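Local coordinates for pyroglutamyl-peptidase I (Fervidobacterium islandicum, PDB 6LTQ), which removes N-terminal pyroglutamyl residues from peptides, probably as a cysteine peptidase of the pyroglutamyl-peptidase I family, at residues E93-N98 against P122-T127; K141-F146 against T207-L212; V57-S62 against H104-G109; K14-L19 against N74-L79. All coordinates share one frame; numbering follows the deposited sequence.

Contact 1 of 4, residues E93-N98 against P122-T127; sequences ERVAIN and PDAYMT
The guanidinium of Arg94 has water 1 at its edge, in plane, while Met126 SD lies oblique to it. Water 1 accepts from Arg94 NE (2.8 Å) and donates to Thr127 O (2.6 Å), so it ties the two strands at this end. Arg94 NH2 forms a salt bridge with Asp114 of the second subunit. At the other end, Asn98 CG stands anti to the backbone N (chi1 -171°), which carries the flat amide out to water 2. This water accepts from Asn98 ND2 and donates to Asp123 OD1 (2.6 Å). Ile117 N and Ile118 O hold the amide at OD1 and ND2. Asn98 N donates to Asp123 O (2.8 Å) from above the carbonyl plane. Ala96 N meets Tyr125 O at 2.9 Å, almost straight (175°), and Tyr125 N returns a bond to Ala96 O at 2.8 Å. On one face, Val95 and Met126 lie side by side (CG2 to CG 3.9 Å), and Ile97 CG2 rests on Ala124 CB (3.8 Å). Helix 158-170 covers the other face, over Ala96 and Tyr125. Asp123 OD2 accepts from Met126 N of the second subunit. This is an antiparallel strand pair at a subunit interface. Glu93 OE2 forms a salt bridge with Arg91 and accepts from His180 ND1, consistent with the family's Glu-His-Cys triad, whose cysteine would be Cys156, here cysteinesulfonic acid.

Contact 2 of 4, residues K141-F146 against T207-L212; sequences KKIPAF and TKAVRL
Lys141 and Ile143, on either side of Lys142, the C' residue of the Schellman motif that ends helix 131-140, meet helix 203-215; Lys142 itself does not. In the motif, Ile143 N bonds Leu138 O and Lys142 N bonds Lys139 O. The chain then turns into strand 145-148 of the central sheet. Ile143 carries the contact. Its CG1 lies beside the backbone N (chi1 -57°) and the chain runs on extended (chi2 -177°), which sends CD1 toward the helix. There CD1 touches three residues. It meets Leu212 CD1 at 3.7 Å, Ala209 CA at 3.9 Å and Lys208 CG at 4.0 Å. Ile143 CG2 is also close to Ala209 CB. The same Leu212 CD1 branch reaches Lys141 CB (3.9 Å), so one methyl serves both residues of the turn. Ile90 of strand 90-97 lines the inner side and touches both Ile143 and Ala209. Leu138 also packs on Ala209.

The outer rim is polar. The Lys208 chain is fully extended, and its NZ donates to water 4 (2.9 Å), which in turn donates to Lys141 O (2.7 Å). Water 3 also accepts from Lys208 NZ but reaches Lys141 O only weakly. Lys141 NZ turns away and bonds a glycerol, probably from the crystallisation liquor.

No direct hydrogen bond joins the two segments. The direct contact is therefore mainly apolar, with water bridges at its exposed side. The ammonium of Lys208 probably also interacts favourably, through water, with the carbonyl-rich end of helix 131-140.

Contact 3 of 4, residues V57-S62 against H104-G109; sequences VSYQKS and HPDNDG
Asp106 OD2 accepts from Tyr59 N at 2.6 Å through its anti lone pair. Asp106 CG lies between its backbone N and carbonyl carbon (chi1 63°), which brings OD2 to that N-H. The Tyr59 ring and this carboxylate are turned 36° apart. Asp108 OD2 takes two donors. Ser58 OG reaches it at 2.9 Å from above the carboxylate plane. Lys61 NZ forms a salt bridge to the same oxygen, very short as modelled (2.5 Å), so the exact length is doubtful. Asn107 N donates to Val57 O (2.8 Å), nearly straight at 167°.

Further out, Ser58 is the N-cap of helix 59-72, and its OG accepts from Lys61 N (2.9 Å). Asp106 OD1 accepts from Asp108 N in an Asx turn and also from Gln110 N. A type I turn from Asp106 to Gly109 brings Asp108 round to the helix. Water 6 links Asp106 OD2, Ser58 OG and Gln60 N. Asn107 ND2 bonds Pro24 O.

With an alanine instead of Asp106, Tyr59 N would probably lose its carboxylate acceptor, and the Asx turn the oxygen that holds Asp108 N.

Asp106 takes a first-turn N-H and Asp108 the cap hydroxyl and Lys61; both charges are likely to suit the helix N-terminus.

Contact 4 of 4, residues K14-L19 against N74-L79; sequences KLSVLL and NIDIAL
Leu18 CB sits against the branched side of Ile75, with CG2 at 3.5 Å. Leu18 and Ala78 lie on one face of the sheet, under Leu66, Tyr69 and Tyr70 of helix 59-72. The small Ala78 stands next to the larger Leu18. On the other face, Leu19 and Leu79 lie side by side, and Leu19 CD1 fits against Leu79 CG (3.8 Å). Val17 and Ile77 share this face. Leu15 CD1 meets Ile77 CD1 (4.0 Å). Leu214 of helix 203-215 presses on Val17 and Leu79, and Leu217 on Val17 and Ile77.

The strands run parallel. Leu18 N bonds Ile77 O (2.8 Å) and Leu79 N bonds Leu18 O (2.7 Å). Helix 59-72 is the connection of a beta-alpha-beta crossover from strand 48-55 to strand 77-83, with strand 15-22 between them.

Where the pairing begins, Asp76 wraps round Ser16. Asp76 CG lies beside its own backbone N (chi1 -60°), which lets OD1 accept from Ser16 N at 2.9 Å, almost straight (173°). The oxygen is met on its anti side, 35° out of the carboxylate plane. Asp76 N donates to Ser16 O (2.8 Å) and also to Ser16 OG. A leucine in place of Asp76 would probably leave Ser16 N without its acceptor and free the strand end to shift.

Ser16 O takes N-H bonds from Asp76 and Ile77, so polar bonds fix the register while branched side chains fill both faces.

Contacts 1, 2 and 4 all reach the central sheet. Contacts 2 and 4 touch, because Val210 CG1 of the helix packs on Leu19 CD1 of the strand at 4.1 Å; their centres are 19 Å apart. Contact 1 lies about 23 Å from contact 2, centre to centre, and is related to it through neighbouring strands 90-97 and 145-148; nearest atoms are about 5 Å apart without touching. Contact 3 lies across the chain's centre from contact 2, with centres about 29 Å apart. The probable active site adjoins contacts 1 and 3. Contact 1 carries Glu93 of the probable triad, and Tyr59 of contact 3 touches Ile155, next to the oxidised Cys156.

Contact 1 of 4, residues E93-N98 against P122-T127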
loop_
_atom_site.group_PDB
_atom_site.type_symbol
_atom_site.label_atom_id
_atom_site.label_comp_id
_atom_site.label_asym_id
_atom_site.label_seq_id
_atom_site.Cartn_x
_atom_site.Cartn_y
_atom_site.Cartn_z
ATOM N N GLU D 93 -18.211 8.092 0.808
ATOM C CA GLU D 93 -17.807 8.713 2.066
ATOM C C GLU D 93 -18.985 8.795 3.031
ATOM O O GLU D 93 -20.019 9.397 2.722
ATOM C CB GLU D 93 -17.227 10.100 1.802
ATOM C CG GLU D 93 -15.970 10.075 0.941
ATOM C CD GLU D 93 -14.745 9.491 1.652
ATOM O OE1 GLU D 93 -14.843 9.092 2.841
ATOM O OE2 GLU D 93 -13.661 9.478 1.023
ATOM N N ARG D 94 -18.816 8.217 4.217
ATOM C CA ARG D 94 -19.895 8.196 5.184
ATOM C C ARG D 94 -19.831 9.338 6.182
ATOM O O ARG D 94 -20.856 9.638 6.814
ATOM C CB ARG D 94 -19.882 6.860 5.946
ATOM C CG ARG D 94 -21.151 6.562 6.706
ATOM C CD ARG D 94 -21.221 5.133 7.143
ATOM N NE ARG D 94 -22.564 4.789 7.617
ATOM C CZ ARG D 94 -22.957 3.563 7.942
ATOM N NH1 ARG D 94 -22.114 2.539 7.854
ATOM N NH2 ARG D 94 -24.209 3.358 8.345
ATOM N N VAL D 95 -18.659 9.946 6.379
ATOM C CA VAL D 95 -18.412 10.856 7.501
ATOM C C VAL D 95 -17.863 12.171 6.976
ATOM O O VAL D 95 -16.893 12.178 6.207
ATOM C CB VAL D 95 -17.407 10.264 8.510
ATOM C CG1 VAL D 95 -17.070 11.289 9.603
ATOM C CG2 VAL D 95 -17.940 8.987 9.110
ATOM N N ALA D 96 -18.445 13.288 7.435
ATOM C CA ALA D 96 -17.897 14.617 7.192
ATOM C C ALA D 96 -17.588 15.255 8.536
ATOM O O ALA D 96 -18.434 15.242 9.430
ATOM C CB ALA D 96 -18.883 15.491 6.392
ATOM N N ILE D 97 -16.398 15.816 8.685
ATOM C CA ILE D 97 -15.999 16.338 9.982
ATOM C C ILE D 97 -15.840 17.852 9.922
ATOM O O ILE D 97 -15.551 18.444 8.881
ATOM C CB ILE D 97 -14.709 15.675 10.499
ATOM C CG1 ILE D 97 -13.545 16.008 9.578
ATOM C CG2 ILE D 97 -14.903 14.157 10.610
ATOM C CD1 ILE D 97 -12.202 15.857 10.273
ATOM N N ASN D 98 -15.977 18.474 11.090
ATOM C CA ASN D 98 -15.995 19.936 11.214
ATOM C C ASN D 98 -14.575 20.493 11.335
ATOM O O ASN D 98 -14.178 21.061 12.352
ATOM C CB ASN D 98 -16.849 20.325 12.411
ATOM C CG ASN D 98 -17.100 21.826 12.491
ATOM O OD1 ASN D 98 -16.845 22.565 11.540
ATOM N ND2 ASN D 98 -17.598 22.275 13.631
ATOM N N PRO D 122 -21.669 20.545 15.187
ATOM C CA PRO D 122 -21.243 19.236 15.692
ATOM C C PRO D 122 -19.869 18.868 15.139
ATOM O O PRO D 122 -19.425 19.379 14.108
ATOM C CB PRO D 122 -22.328 18.283 15.184
ATOM C CG PRO D 122 -23.487 19.175 14.796
ATOM C CD PRO D 122 -22.883 20.461 14.364
ATOM N N ASP D 123 -19.178 17.978 15.860
ATOM C CA ASP D 123 -17.841 17.559 15.436
ATOM C C ASP D 123 -17.862 16.876 14.068
ATOM O O ASP D 123 -16.902 17.003 13.290
ATOM C CB ASP D 123 -17.233 16.627 16.491
ATOM C CG ASP D 123 -16.795 17.374 17.742
ATOM O OD1 ASP D 123 -16.751 18.619 17.710
ATOM O OD2 ASP D 123 -16.488 16.726 18.765
ATOM N N ALA D 124 -18.939 16.166 13.754
ATOM C CA ALA D 124 -19.045 15.494 12.468
ATOM C C ALA D 124 -20.498 15.154 12.199
ATOM O O ALA D 124 -21.330 15.125 13.106
ATOM C CB ALA D 124 -18.194 14.220 12.412
ATOM N N TYR D 125 -20.788 14.895 10.928
ATOM C CA TYR D 125 -22.057 14.328 10.505
ATOM C C TYR D 125 -21.803 13.035 9.749
ATOM O O TYR D 125 -20.812 12.903 9.027
ATOM C CB TYR D 125 -22.851 15.275 9.577
ATOM C CG TYR D 125 -23.445 16.486 10.262
ATOM C CD1 TYR D 125 -24.702 16.426 10.836
ATOM C CD2 TYR D 125 -22.743 17.685 10.330
ATOM C CE1 TYR D 125 -25.253 17.529 11.463
ATOM C CE2 TYR D 125 -23.286 18.801 10.955
ATOM C CZ TYR D 125 -24.544 18.710 11.522
ATOM O OH TYR D 125 -25.104 19.810 12.142
ATOM N N MET D 126 -22.707 12.085 9.899
ATOM C CA MET D 126 -22.738 10.964 8.975
ATOM C C MET D 126 -23.880 11.170 7.999
ATOM O O MET D 126 -24.905 11.748 8.364
ATOM C CB MET D 126 -22.921 9.633 9.710
ATOM C CG MET D 126 -21.626 9.101 10.323
ATOM S SD MET D 126 -21.812 7.497 11.123
ATOM C CE MET D 126 -22.573 7.984 12.686
ATOM N N THR D 127 -23.696 10.706 6.753
ATOM C CA THR D 127 -24.804 10.717 5.799
ATOM C C THR D 127 -25.950 9.854 6.304
ATOM O O THR D 127 -25.759 8.873 7.030
ATOM C CB THR D 127 -24.381 10.212 4.406
ATOM O OG1 THR D 127 -25.494 10.337 3.500
ATOM C CG2 THR D 127 -23.987 8.731 4.462
HETATM O O HOH W 1 -24.740 6.464 7.390
HETATM O O HOH W 2 -16.558 20.758 16.213
#

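Contact 2 of 4, residues K141-F146 against T207-L212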
loop_
_atom_site.group_PDB
_atom_site.type_symbol
_atom_site.label_atom_id
_atom_site.label_comp_id
_atom_site.label_asym_id
_atom_site.label_seq_id
_atom_site.Cartn_x
_atom_site.Cartn_y
_atom_site.Cartn_z
ATOM N N LYS D 141 -23.129 -4.761 -9.772
ATOM C CA LYS D 141 -22.960 -4.342 -11.161
ATOM C C LYS D 141 -21.499 -4.399 -11.630
ATOM O O LYS D 141 -21.150 -3.775 -12.646
ATOM C CB LYS D 141 -23.459 -2.907 -11.355
ATOM C CG LYS D 141 -24.932 -2.719 -10.991
ATOM C CD LYS D 141 -25.837 -3.471 -11.959
ATOM C CE LYS D 141 -27.298 -3.256 -11.565
ATOM N NZ LYS D 141 -28.243 -3.819 -12.559
ATOM N N LYS D 142 -20.635 -5.069 -10.860
ATOM C CA LYS D 142 -19.239 -5.357 -11.219
ATOM C C LYS D 142 -18.342 -4.122 -11.187
ATOM O O LYS D 142 -17.350 -4.042 -11.927
ATOM C CB LYS D 142 -19.137 -6.045 -12.585
ATOM C CG LYS D 142 -20.008 -7.308 -12.696
ATOM C CD LYS D 142 -19.821 -7.961 -14.054
ATOM C CE LYS D 142 -20.873 -9.027 -14.295
ATOM N NZ LYS D 142 -20.810 -10.096 -13.268
ATOM N N ILE D 143 -18.660 -3.155 -10.339
ATOM C CA ILE D 143 -17.852 -1.950 -10.205
ATOM C C ILE D 143 -17.211 -1.953 -8.825
ATOM O O ILE D 143 -17.930 -1.964 -7.812
ATOM C CB ILE D 143 -18.688 -0.680 -10.431
ATOM C CG1 ILE D 143 -19.348 -0.728 -11.819
ATOM C CG2 ILE D 143 -17.815 0.545 -10.315
ATOM C CD1 ILE D 143 -20.161 0.534 -12.174
ATOM N N PRO D 144 -15.885 -1.893 -8.715
ATOM C CA PRO D 144 -15.245 -1.802 -7.393
ATOM C C PRO D 144 -15.731 -0.575 -6.627
ATOM O O PRO D 144 -15.755 0.536 -7.156
ATOM C CB PRO D 144 -13.746 -1.701 -7.722
ATOM C CG PRO D 144 -13.622 -2.335 -9.070
ATOM C CD PRO D 144 -14.905 -2.013 -9.812
ATOM N N ALA D 145 -16.126 -0.785 -5.373
ATOM C CA ALA D 145 -16.708 0.289 -4.582
ATOM C C ALA D 145 -16.604 -0.092 -3.120
ATOM O O ALA D 145 -16.619 -1.279 -2.778
ATOM C CB ALA D 145 -18.180 0.563 -4.955
ATOM N N PHE D 146 -16.466 0.914 -2.263
ATOM C CA PHE D 146 -16.353 0.605 -0.846
ATOM C C PHE D 146 -16.719 1.840 -0.040
ATOM O O PHE D 146 -16.791 2.961 -0.559
ATOM C CB PHE D 146 -14.934 0.109 -0.491
ATOM C CG PHE D 146 -13.832 0.973 -1.047
ATOM C CD1 PHE D 146 -13.364 2.072 -0.338
ATOM C CD2 PHE D 146 -13.275 0.687 -2.291
ATOM C CE1 PHE D 146 -12.329 2.870 -0.847
ATOM C CE2 PHE D 146 -12.255 1.504 -2.826
ATOM C CZ PHE D 146 -11.783 2.580 -2.102
ATOM N N THR D 207 -18.130 7.166 -14.862
ATOM C CA THR D 207 -19.408 7.747 -15.263
ATOM C C THR D 207 -20.533 6.738 -15.097
ATOM O O THR D 207 -21.619 7.075 -14.602
ATOM C CB THR D 207 -19.314 8.248 -16.703
ATOM O OG1 THR D 207 -18.271 9.228 -16.785
ATOM C CG2 THR D 207 -20.622 8.887 -17.137
ATOM N N LYS D 208 -20.285 5.487 -15.476
ATOM C CA LYS D 208 -21.290 4.457 -15.271
ATOM C C LYS D 208 -21.640 4.322 -13.790
ATOM O O LYS D 208 -22.817 4.160 -13.430
ATOM C CB LYS D 208 -20.802 3.127 -15.855
ATOM C CG LYS D 208 -21.748 1.966 -15.598
ATOM C CD LYS D 208 -21.276 0.665 -16.264
ATOM C CE LYS D 208 -22.216 -0.499 -15.956
ATOM N NZ LYS D 208 -21.809 -1.781 -16.618
ATOM N N ALA D 209 -20.640 4.411 -12.908
ATOM C CA ALA D 209 -20.927 4.264 -11.486
ATOM C C ALA D 209 -21.856 5.371 -10.996
ATOM O O ALA D 209 -22.860 5.106 -10.325
ATOM C CB ALA D 209 -19.626 4.258 -10.683
ATOM N N VAL D 210 -21.542 6.621 -11.342
ATOM C CA VAL D 210 -22.368 7.737 -10.899
ATOM C C VAL D 210 -23.745 7.663 -11.550
ATOM O O VAL D 210 -24.765 7.956 -10.910
ATOM C CB VAL D 210 -21.655 9.068 -11.185
ATOM C CG1 VAL D 210 -22.571 10.251 -10.852
ATOM C CG2 VAL D 210 -20.354 9.144 -10.349
ATOM N N ARG D 211 -23.794 7.247 -12.821
ATOM C CA ARG D 211 -25.072 7.041 -13.510
ATOM C C ARG D 211 -25.938 6.045 -12.759
ATOM O O ARG D 211 -27.122 6.296 -12.509
ATOM C CB ARG D 211 -24.773 6.624 -14.958
ATOM C CG ARG D 211 -25.947 6.452 -15.937
ATOM C CD ARG D 211 -25.861 5.276 -16.845
ATOM N NE ARG D 211 -24.640 5.340 -17.656
ATOM C CZ ARG D 211 -24.251 4.524 -18.643
ATOM N NH1 ARG D 211 -25.059 3.636 -19.200
ATOM N NH2 ARG D 211 -23.042 4.761 -19.231
ATOM N N LEU D 212 -25.332 4.953 -12.301
ATOM C CA LEU D 212 -26.083 3.938 -11.576
ATOM C C LEU D 212 -26.601 4.453 -10.240
ATOM O O LEU D 212 -27.665 4.021 -9.776
ATOM C CB LEU D 212 -25.228 2.687 -11.358
ATOM C CG LEU D 212 -25.054 1.767 -12.571
ATOM C CD1 LEU D 212 -23.836 0.836 -12.391
ATOM C CD2 LEU D 212 -26.337 0.962 -12.810
HETATM O O HOH W 3 -19.335 -2.582 -15.364
HETATM O O HOH W 4 -22.546 -4.073 -14.982
#

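Contact 3 of 4, residues V57-S62 against H104-G109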
loop_
_atom_site.group_PDB
_atom_site.type_symbol
_atom_site.label_atom_id
_atom_site.label_comp_id
_atom_site.label_asym_id
_atom_site.label_seq_id
_atom_site.Cartn_x
_atom_site.Cartn_y
_atom_site.Cartn_z
ATOM N N VAL D 57 -11.904 24.825 -6.088
ATOM C CA VAL D 57 -11.141 24.228 -5.004
ATOM C C VAL D 57 -10.574 25.382 -4.186
ATOM O O VAL D 57 -9.407 25.768 -4.331
ATOM C CB VAL D 57 -10.060 23.280 -5.540
ATOM C CG1 VAL D 57 -9.283 22.649 -4.375
ATOM C CG2 VAL D 57 -10.718 22.201 -6.429
ATOM N N SER D 58 -11.413 25.937 -3.319
ATOM C CA SER D 58 -11.087 27.142 -2.564
ATOM C C SER D 58 -11.798 27.073 -1.224
ATOM O O SER D 58 -13.014 26.884 -1.181
ATOM C CB SER D 58 -11.522 28.410 -3.328
ATOM O OG SER D 58 -11.757 29.505 -2.455
ATOM N N TYR D 59 -11.047 27.245 -0.133
ATOM C CA TYR D 59 -11.683 27.150 1.174
ATOM C C TYR D 59 -12.835 28.133 1.281
ATOM O O TYR D 59 -13.950 27.764 1.672
ATOM C CB TYR D 59 -10.660 27.420 2.276
ATOM C CG TYR D 59 -9.719 26.279 2.557
ATOM C CD1 TYR D 59 -10.185 25.076 3.102
ATOM C CD2 TYR D 59 -8.358 26.417 2.337
ATOM C CE1 TYR D 59 -9.304 24.038 3.387
ATOM C CE2 TYR D 59 -7.479 25.394 2.621
ATOM C CZ TYR D 59 -7.952 24.209 3.147
ATOM O OH TYR D 59 -7.036 23.214 3.409
ATOM N N GLN D 60 -12.622 29.366 0.831
ATOM C CA GLN D 60 -13.673 30.356 0.988
ATOM C C GLN D 60 -14.759 30.245 -0.068
ATOM O O GLN D 60 -15.939 30.152 0.292
ATOM C CB GLN D 60 -13.049 31.758 0.997
ATOM C CG GLN D 60 -14.000 32.917 1.257
ATOM C CD GLN D 60 -14.036 33.901 0.102
ATOM O OE1 GLN D 60 -13.114 33.952 -0.715
ATOM N NE2 GLN D 60 -15.099 34.694 0.031
ATOM N N LYS D 61 -14.399 30.155 -1.345
ATOM C CA LYS D 61 -15.423 30.275 -2.375
ATOM C C LYS D 61 -16.205 28.984 -2.604
ATOM O O LYS D 61 -17.365 29.056 -3.035
ATOM C CB LYS D 61 -14.802 30.719 -3.701
ATOM C CG LYS D 61 -14.088 32.066 -3.648
ATOM C CD LYS D 61 -13.609 32.503 -5.026
ATOM C CE LYS D 61 -12.645 33.678 -4.924
ATOM N NZ LYS D 61 -11.259 33.259 -4.539
ATOM N N SER D 62 -15.633 27.812 -2.286
ATOM C CA SER D 62 -16.349 26.561 -2.535
ATOM C C SER D 62 -17.735 26.583 -1.908
ATOM O O SER D 62 -18.724 26.219 -2.555
ATOM C CB SER D 62 -15.533 25.365 -2.033
ATOM O OG SER D 62 -15.403 25.381 -0.618
ATOM N N HIS D 104 -1.401 21.852 2.323
ATOM C CA HIS D 104 -1.496 22.276 0.934
ATOM C C HIS D 104 -2.459 23.449 0.805
ATOM O O HIS D 104 -3.565 23.414 1.350
ATOM C CB HIS D 104 -1.981 21.142 0.048
ATOM C CG HIS D 104 -1.066 19.965 0.017
ATOM N ND1 HIS D 104 0.278 20.077 -0.260
ATOM C CD2 HIS D 104 -1.305 18.647 0.213
ATOM C CE1 HIS D 104 0.833 18.880 -0.224
ATOM N NE2 HIS D 104 -0.108 17.994 0.055
ATOM N N PRO D 105 -2.089 24.468 0.044
ATOM C CA PRO D 105 -3.010 25.581 -0.187
ATOM C C PRO D 105 -4.137 25.152 -1.107
ATOM O O PRO D 105 -4.052 24.143 -1.814
ATOM C CB PRO D 105 -2.122 26.641 -0.848
ATOM C CG PRO D 105 -1.126 25.827 -1.614
ATOM C CD PRO D 105 -0.878 24.571 -0.785
ATOM N N ASP D 106 -5.216 25.928 -1.088
ATOM C CA ASP D 106 -6.247 25.743 -2.099
ATOM C C ASP D 106 -5.786 26.430 -3.386
ATOM O O ASP D 106 -4.634 26.861 -3.512
ATOM C CB ASP D 106 -7.606 26.225 -1.598
ATOM C CG ASP D 106 -7.652 27.712 -1.290
ATOM O OD1 ASP D 106 -6.690 28.458 -1.595
ATOM O OD2 ASP D 106 -8.677 28.128 -0.715
ATOM N N ASN D 107 -6.675 26.519 -4.368
ATOM C CA ASN D 107 -6.283 27.123 -5.633
ATOM C C ASN D 107 -6.102 28.635 -5.532
ATOM O O ASN D 107 -5.512 29.235 -6.443
ATOM C CB ASN D 107 -7.330 26.787 -6.701
ATOM C CG ASN D 107 -7.064 25.454 -7.390
ATOM O OD1 ASN D 107 -5.972 24.899 -7.289
ATOM N ND2 ASN D 107 -8.059 24.948 -8.108
ATOM N N ASP D 108 -6.545 29.251 -4.434
ATOM C CA ASP D 108 -6.338 30.671 -4.180
ATOM C C ASP D 108 -5.117 30.954 -3.311
ATOM O O ASP D 108 -4.896 32.110 -2.937
ATOM C CB ASP D 108 -7.579 31.279 -3.528
ATOM C CG ASP D 108 -8.835 31.116 -4.374
ATOM O OD1 ASP D 108 -8.716 30.870 -5.589
ATOM O OD2 ASP D 108 -9.951 31.255 -3.829
ATOM N N GLY D 109 -4.296 29.944 -3.021
ATOM C CA GLY D 109 -3.157 30.125 -2.154
ATOM C C GLY D 109 -3.426 30.142 -0.664
ATOM O O GLY D 109 -2.478 30.341 0.100
HETATM O O HOH W 5 -10.558 26.306 -8.199
HETATM O O HOH W 6 -10.203 30.227 0.088
HETATM O O HOH W 7 -4.745 24.210 3.733
#

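Contact 4 of 4, residues K14-L19 against N74-L79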
loop_
_atom_site.group_PDB
_atom_site.type_symbol
_atom_site.label_atom_id
_atom_site.label_comp_id
_atom_site.label_asym_id
_atom_site.label_seq_id
_atom_site.Cartn_x
_atom_site.Cartn_y
_atom_site.Cartn_z
ATOM N N LYS D 14 -40.966 14.315 -8.126
ATOM C CA LYS D 14 -39.685 14.082 -8.773
ATOM C C LYS D 14 -38.568 14.648 -7.900
ATOM O O LYS D 14 -38.628 15.808 -7.483
ATOM C CB LYS D 14 -39.698 14.748 -10.149
ATOM C CG LYS D 14 -38.554 14.394 -11.061
ATOM C CD LYS D 14 -38.600 15.217 -12.340
ATOM C CE LYS D 14 -39.192 14.429 -13.491
ATOM N NZ LYS D 14 -38.673 14.942 -14.794
ATOM N N LEU D 15 -37.539 13.845 -7.639
ATOM C CA LEU D 15 -36.437 14.312 -6.803
ATOM C C LEU D 15 -35.552 15.298 -7.554
ATOM O O LEU D 15 -35.121 15.026 -8.676
ATOM C CB LEU D 15 -35.611 13.126 -6.306
ATOM C CG LEU D 15 -36.349 12.234 -5.306
ATOM C CD1 LEU D 15 -35.667 10.882 -5.150
ATOM C CD2 LEU D 15 -36.496 12.939 -3.959
ATOM N N SER D 16 -35.282 16.443 -6.931
ATOM C CA SER D 16 -34.330 17.409 -7.462
ATOM C C SER D 16 -32.949 17.072 -6.902
ATOM O O SER D 16 -32.752 17.069 -5.679
ATOM C CB SER D 16 -34.723 18.842 -7.113
ATOM O OG SER D 16 -34.813 19.020 -5.710
ATOM N N VAL D 17 -32.003 16.793 -7.792
ATOM C CA VAL D 17 -30.677 16.303 -7.422
ATOM C C VAL D 17 -29.636 17.311 -7.866
ATOM O O VAL D 17 -29.598 17.690 -9.043
ATOM C CB VAL D 17 -30.415 14.928 -8.058
ATOM C CG1 VAL D 17 -28.984 14.487 -7.816
ATOM C CG2 VAL D 17 -31.416 13.926 -7.519
ATOM N N LEU D 18 -28.762 17.722 -6.931
ATOM C CA LEU D 18 -27.625 18.579 -7.240
ATOM C C LEU D 18 -26.389 17.693 -7.331
ATOM O O LEU D 18 -26.021 17.037 -6.349
ATOM C CB LEU D 18 -27.440 19.661 -6.183
ATOM C CG LEU D 18 -26.174 20.488 -6.348
ATOM C CD1 LEU D 18 -26.139 21.171 -7.723
ATOM C CD2 LEU D 18 -26.011 21.514 -5.219
ATOM N N LEU D 19 -25.801 17.620 -8.525
ATOM C CA LEU D 19 -24.571 16.879 -8.788
ATOM C C LEU D 19 -23.432 17.868 -8.956
ATOM O O LEU D 19 -23.463 18.706 -9.865
ATOM C CB LEU D 19 -24.719 16.012 -10.039
ATOM C CG LEU D 19 -23.523 15.142 -10.414
ATOM C CD1 LEU D 19 -23.398 13.975 -9.399
ATOM C CD2 LEU D 19 -23.701 14.623 -11.834
ATOM N N ASN D 74 -34.017 24.916 -5.446
ATOM C CA ASN D 74 -34.468 23.952 -4.445
ATOM C C ASN D 74 -33.882 22.580 -4.762
ATOM O O ASN D 74 -34.089 22.056 -5.861
ATOM C CB ASN D 74 -35.992 23.860 -4.387
ATOM C CG ASN D 74 -36.476 23.098 -3.154
ATOM O OD1 ASN D 74 -35.695 22.818 -2.244
ATOM N ND2 ASN D 74 -37.765 22.760 -3.124
ATOM N N ILE D 75 -33.178 21.994 -3.789
ATOM C CA ILE D 75 -32.433 20.748 -3.969
ATOM C C ILE D 75 -32.871 19.753 -2.905
ATOM O O ILE D 75 -32.823 20.063 -1.708
ATOM C CB ILE D 75 -30.910 20.975 -3.861
ATOM C CG1 ILE D 75 -30.405 21.957 -4.921
ATOM C CG2 ILE D 75 -30.150 19.634 -3.897
ATOM C CD1 ILE D 75 -30.739 21.557 -6.360
ATOM N N ASP D 76 -33.271 18.554 -3.327
ATOM C CA ASP D 76 -33.563 17.479 -2.380
ATOM C C ASP D 76 -32.334 16.649 -1.970
ATOM O O ASP D 76 -32.222 16.251 -0.801
ATOM C CB ASP D 76 -34.600 16.527 -2.951
ATOM C CG ASP D 76 -35.904 17.223 -3.267
ATOM O OD1 ASP D 76 -36.509 16.897 -4.312
ATOM O OD2 ASP D 76 -36.306 18.113 -2.480
ATOM N N ILE D 77 -31.461 16.281 -2.915
ATOM C CA ILE D 77 -30.301 15.430 -2.627
ATOM C C ILE D 77 -29.079 16.034 -3.285
ATOM O O ILE D 77 -29.083 16.305 -4.492
ATOM C CB ILE D 77 -30.483 13.990 -3.130
ATOM C CG1 ILE D 77 -31.889 13.486 -2.836
ATOM C CG2 ILE D 77 -29.416 13.066 -2.509
ATOM C CD1 ILE D 77 -32.249 12.280 -3.645
ATOM N N ALA D 78 -28.012 16.177 -2.515
ATOM C CA ALA D 78 -26.737 16.625 -3.040
ATOM C C ALA D 78 -25.875 15.384 -3.222
ATOM O O ALA D 78 -25.728 14.589 -2.288
ATOM C CB ALA D 78 -26.075 17.627 -2.099
ATOM N N LEU D 79 -25.383 15.179 -4.434
ATOM C CA LEU D 79 -24.448 14.099 -4.739
ATOM C C LEU D 79 -23.156 14.809 -5.103
ATOM O O LEU D 79 -23.007 15.315 -6.221
ATOM C CB LEU D 79 -24.967 13.212 -5.867
ATOM C CG LEU D 79 -24.148 11.978 -6.273
ATOM C CD1 LEU D 79 -23.809 11.140 -5.047
ATOM C CD2 LEU D 79 -24.905 11.125 -7.314
#